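SnoaL-like polyketide cyclase (Agrobacterium tumefaciens str. C58, PDB 3EHC) is of unknown function but belongs to the SnoaL-like polyketide cyclase family and may act as a cyclase or related enzyme on a small substrate. Local coordinates at residues A73-F78 and Q97-V102. Residues are numbered along the deposited sequence; the frame is centred on the assembly and turned at random. Where two conformers were deposited one is given.
Sequences AARLFF and QFCEHV
A74, L76 and F78 pair with V102, E100 and F98 through six backbone hydrogen bonds, and strands 73-78 and 97-102 run antiparallel. Each of these three is a hydrogen-bonded pair. The bond from L76 N to E100 O is the straightest, 172° at the hydrogen. R75 with H101 and F77 with C99 are the non-hydrogen-bonded pairs between them.

The polar side-chain contact joins R75 and H101. R75 NH1 donates to H101 NE2 at 2.9 Å, with each partner near the plane of the other group. The two planes are turned 74° apart. R75 reaches this point with CG anti to its backbone N (chi1 175°) and an extended chain up to NE. R75 NE forms a salt bridge with E63, which helps fix the guanidinium's orientation. The backbone O of H101 accepts a hydrogen bond from ND1 of H101 of the second subunit, so this face of the sheet meets the dimer partner.

C99 has two conformers, so its sulfur contacts are tentative. In one, SG lies over a face of the R75 guanidinium and at the edge of the F77 ring. On the other face, F78 CB sits over the F98 ring, 3.9 Å from its centroid, as a CH-pi contact. The two ring planes tilt 23° and are displaced past each other, so there is no face-to-face stack. F78 CE2 touches E100 OE1 edge-on at 3.6 Å, while E100 OE2 is hydrogen-bonded to S116 OG. L76 CD1 packs on V102 CG1 at 3.9 Å, and helix 5-17 covers L76 and A74 through Y9.

These are two inner strands of the curved sheet of an NTF2-like alpha+beta fold. One face packs against a helix of its own chain and the other against the second subunit, as in SnoaL-like dimers.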
ATOM      1  N   ALA B  73      -2.648  -8.741   3.155  1.00 33.30           N
ATOM      2  CA  ALA B  73      -2.519  -7.345   2.748  1.00 33.03           C
ATOM      3  C   ALA B  73      -3.733  -6.589   3.301  1.00 33.67           C
ATOM      4  O   ALA B  73      -4.885  -7.045   3.134  1.00 32.33           O
ATOM      5  CB  ALA B  73      -2.466  -7.255   1.246  1.00 30.94           C
ATOM      6  N   ALA B  74      -3.476  -5.450   3.956  1.00 32.09           N
ATOM      7  CA  ALA B  74      -4.537  -4.607   4.539  1.00 32.28           C
ATOM      8  C   ALA B  74      -4.491  -3.180   3.988  1.00 32.08           C
ATOM      9  O   ALA B  74      -3.416  -2.601   3.861  1.00 31.81           O
ATOM     10  CB  ALA B  74      -4.421  -4.587   6.078  1.00 29.58           C
ATOM     11  N   ARG B  75      -5.656  -2.639   3.622  1.00 32.05           N
ATOM     12  CA  ARG B  75      -5.844  -1.201   3.498  1.00 32.00           C
ATOM     13  C   ARG B  75      -6.499  -0.733   4.794  1.00 33.39           C
ATOM     14  O   ARG B  75      -7.633  -1.072   5.065  1.00 33.30           O
ATOM     15  CB  ARG B  75      -6.708  -0.843   2.299  1.00 29.74           C
ATOM     16  CG  ARG B  75      -7.035   0.627   2.189  1.00 29.87           C
ATOM     17  CD  ARG B  75      -7.904   0.802   0.930  1.00 34.08           C
ATOM     18  NE  ARG B  75      -8.596   2.073   0.879  1.00 31.68           N
ATOM     19  CZ  ARG B  75      -8.019   3.203   0.481  1.00 36.66           C
ATOM     20  NH1 ARG B  75      -6.744   3.238   0.074  1.00 33.24           N
ATOM     21  NH2 ARG B  75      -8.730   4.288   0.447  1.00 34.60           N
ATOM     22  N   LEU B  76      -5.745   0.039   5.573  1.00 35.94           N
ATOM     23  CA  LEU B  76      -6.167   0.614   6.830  1.00 35.82           C
ATOM     24  C   LEU B  76      -6.442   2.086   6.582  1.00 37.38           C
ATOM     25  O   LEU B  76      -5.648   2.758   5.911  1.00 36.16           O
ATOM     26  CB  LEU B  76      -5.024   0.525   7.843  1.00 37.17           C
ATOM     27  CG  LEU B  76      -4.457  -0.866   8.114  1.00 36.37           C
ATOM     28  CD1 LEU B  76      -3.122  -0.836   8.878  1.00 42.74           C
ATOM     29  CD2 LEU B  76      -5.526  -1.575   8.861  1.00 32.26           C
ATOM     30  N   PHE B  77      -7.538   2.570   7.161  1.00 35.17           N
ATOM     31  CA  PHE B  77      -7.967   3.934   7.075  1.00 36.36           C
ATOM     32  C   PHE B  77      -7.846   4.591   8.465  1.00 36.09           C
ATOM     33  O   PHE B  77      -8.279   4.021   9.480  1.00 35.23           O
ATOM     34  CB  PHE B  77      -9.411   3.985   6.554  1.00 39.88           C
ATOM     35  CG  PHE B  77     -10.023   5.351   6.663  1.00 46.67           C
ATOM     36  CD1 PHE B  77      -9.506   6.402   5.916  1.00 47.02           C
ATOM     37  CD2 PHE B  77     -11.076   5.599   7.554  1.00 51.57           C
ATOM     38  CE1 PHE B  77     -10.023   7.668   6.015  1.00 46.41           C
ATOM     39  CE2 PHE B  77     -11.619   6.891   7.662  1.00 51.75           C
ATOM     40  CZ  PHE B  77     -11.084   7.925   6.895  1.00 49.90           C
ATOM     41  N   PHE B  78      -7.196   5.758   8.489  1.00 35.35           N
ATOM     42  CA  PHE B  78      -6.998   6.541   9.709  1.00 34.21           C
ATOM     43  C   PHE B  78      -7.667   7.882   9.601  1.00 34.03           C
ATOM     44  O   PHE B  78      -7.631   8.526   8.555  1.00 35.23           O
ATOM     45  CB  PHE B  78      -5.513   6.757   9.981  1.00 32.82           C
ATOM     46  CG  PHE B  78      -4.767   5.499  10.256  1.00 32.85           C
ATOM     47  CD1 PHE B  78      -4.731   4.967  11.537  1.00 34.96           C
ATOM     48  CD2 PHE B  78      -4.071   4.838   9.216  1.00 38.17           C
ATOM     49  CE1 PHE B  78      -4.032   3.786  11.789  1.00 34.14           C
ATOM     50  CE2 PHE B  78      -3.357   3.690   9.447  1.00 30.51           C
ATOM     51  CZ  PHE B  78      -3.328   3.152  10.725  1.00 37.03           C
ATOM     52  N   GLN B  97      -7.094  12.597   7.553  1.00 35.14           N
ATOM     53  CA  GLN B  97      -7.456  11.261   7.127  1.00 35.47           C
ATOM     54  C   GLN B  97      -6.430  10.769   6.099  1.00 35.38           C
ATOM     55  O   GLN B  97      -6.071  11.479   5.165  1.00 37.30           O
ATOM     56  CB  GLN B  97      -8.851  11.197   6.508  1.00 35.97           C
ATOM     57  CG  GLN B  97      -9.989  11.535   7.442  1.00 33.24           C
ATOM     58  CD  GLN B  97     -10.132  13.021   7.580  1.00 35.99           C
ATOM     59  OE1 GLN B  97      -9.982  13.730   6.602  1.00 39.99           O
ATOM     60  NE2 GLN B  97     -10.385  13.506   8.797  1.00 30.79           N
ATOM     61  N   PHE B  98      -5.943   9.566   6.296  1.00 34.58           N
ATOM     62  CA  PHE B  98      -5.012   8.971   5.357  1.00 35.23           C
ATOM     63  C   PHE B  98      -5.048   7.468   5.496  1.00 35.31           C
ATOM     64  O   PHE B  98      -5.433   6.938   6.530  1.00 33.32           O
ATOM     65  CB  PHE B  98      -3.588   9.461   5.634  1.00 36.36           C
ATOM     66  CG  PHE B  98      -3.108   9.175   7.025  1.00 34.50           C
ATOM     67  CD1 PHE B  98      -3.379  10.050   8.055  1.00 34.58           C
ATOM     68  CD2 PHE B  98      -2.373   8.043   7.302  1.00 36.04           C
ATOM     69  CE1 PHE B  98      -2.963   9.788   9.329  1.00 35.28           C
ATOM     70  CE2 PHE B  98      -1.943   7.792   8.576  1.00 36.67           C
ATOM     71  CZ  PHE B  98      -2.238   8.664   9.596  1.00 35.20           C
ATOM     72  N   CYS B  99      -4.628   6.777   4.448  0.50 36.06           N
ATOM     73  CA  CYS B  99      -4.586   5.324   4.488  0.50 34.94           C
ATOM     74  C   CYS B  99      -3.161   4.813   4.555  0.50 35.29           C
ATOM     75  O   CYS B  99      -2.208   5.524   4.237  0.50 32.97           O
ATOM     76  CB  CYS B  99      -5.290   4.734   3.276  0.50 33.89           C
ATOM     77  SG  CYS B  99      -7.041   4.954   3.304  0.50 26.11           S
ATOM     78  N   GLU B 100      -3.049   3.568   4.997  1.00 35.64           N
ATOM     79  CA  GLU B 100      -1.805   2.813   4.994  1.00 39.53           C
ATOM     80  C   GLU B 100      -2.095   1.490   4.267  1.00 36.97           C
ATOM     81  O   GLU B 100      -3.112   0.841   4.536  1.00 35.50           O
ATOM     82  CB  GLU B 100      -1.357   2.512   6.415  1.00 38.57           C
ATOM     83  CG  GLU B 100       0.015   1.833   6.514  1.00 43.59           C
ATOM     84  CD  GLU B 100       0.322   1.300   7.921  1.00 47.41           C
ATOM     85  OE1 GLU B 100      -0.393   1.656   8.881  1.00 58.20           O
ATOM     86  OE2 GLU B 100       1.293   0.522   8.070  1.00 60.21           O
ATOM     87  N   HIS B 101      -1.214   1.126   3.336  1.00 36.22           N
ATOM     88  CA  HIS B 101      -1.270  -0.162   2.646  1.00 33.85           C
ATOM     89  C   HIS B 101      -0.096  -1.012   3.092  1.00 32.80           C
ATOM     90  O   HIS B 101       1.062  -0.663   2.900  1.00 31.00           O
ATOM     91  CB  HIS B 101      -1.209   0.014   1.154  1.00 31.06           C
ATOM     92  CG  HIS B 101      -2.451   0.615   0.576  1.00 31.72           C
ATOM     93  ND1 HIS B 101      -2.683   0.682  -0.778  1.00 32.92           N
ATOM     94  CD2 HIS B 101      -3.524   1.180   1.173  1.00 30.08           C
ATOM     95  CE1 HIS B 101      -3.856   1.247  -0.993  1.00 35.34           C
ATOM     96  NE2 HIS B 101      -4.387   1.556   0.176  1.00 32.75           N
ATOM     97  N   VAL B 102      -0.404  -2.159   3.668  1.00 32.65           N
ATOM     98  CA  VAL B 102       0.609  -2.935   4.359  1.00 33.85           C
ATOM     99  C   VAL B 102       0.472  -4.429   4.037  1.00 33.77           C
ATOM    100  O   VAL B 102      -0.620  -4.968   3.967  1.00 32.85           O
ATOM    101  CB  VAL B 102       0.585  -2.603   5.902  1.00 34.71           C
ATOM    102  CG1 VAL B 102      -0.804  -2.737   6.429  1.00 34.85           C
ATOM    103  CG2 VAL B 102       1.659  -3.422   6.724  1.00 29.01           C
TER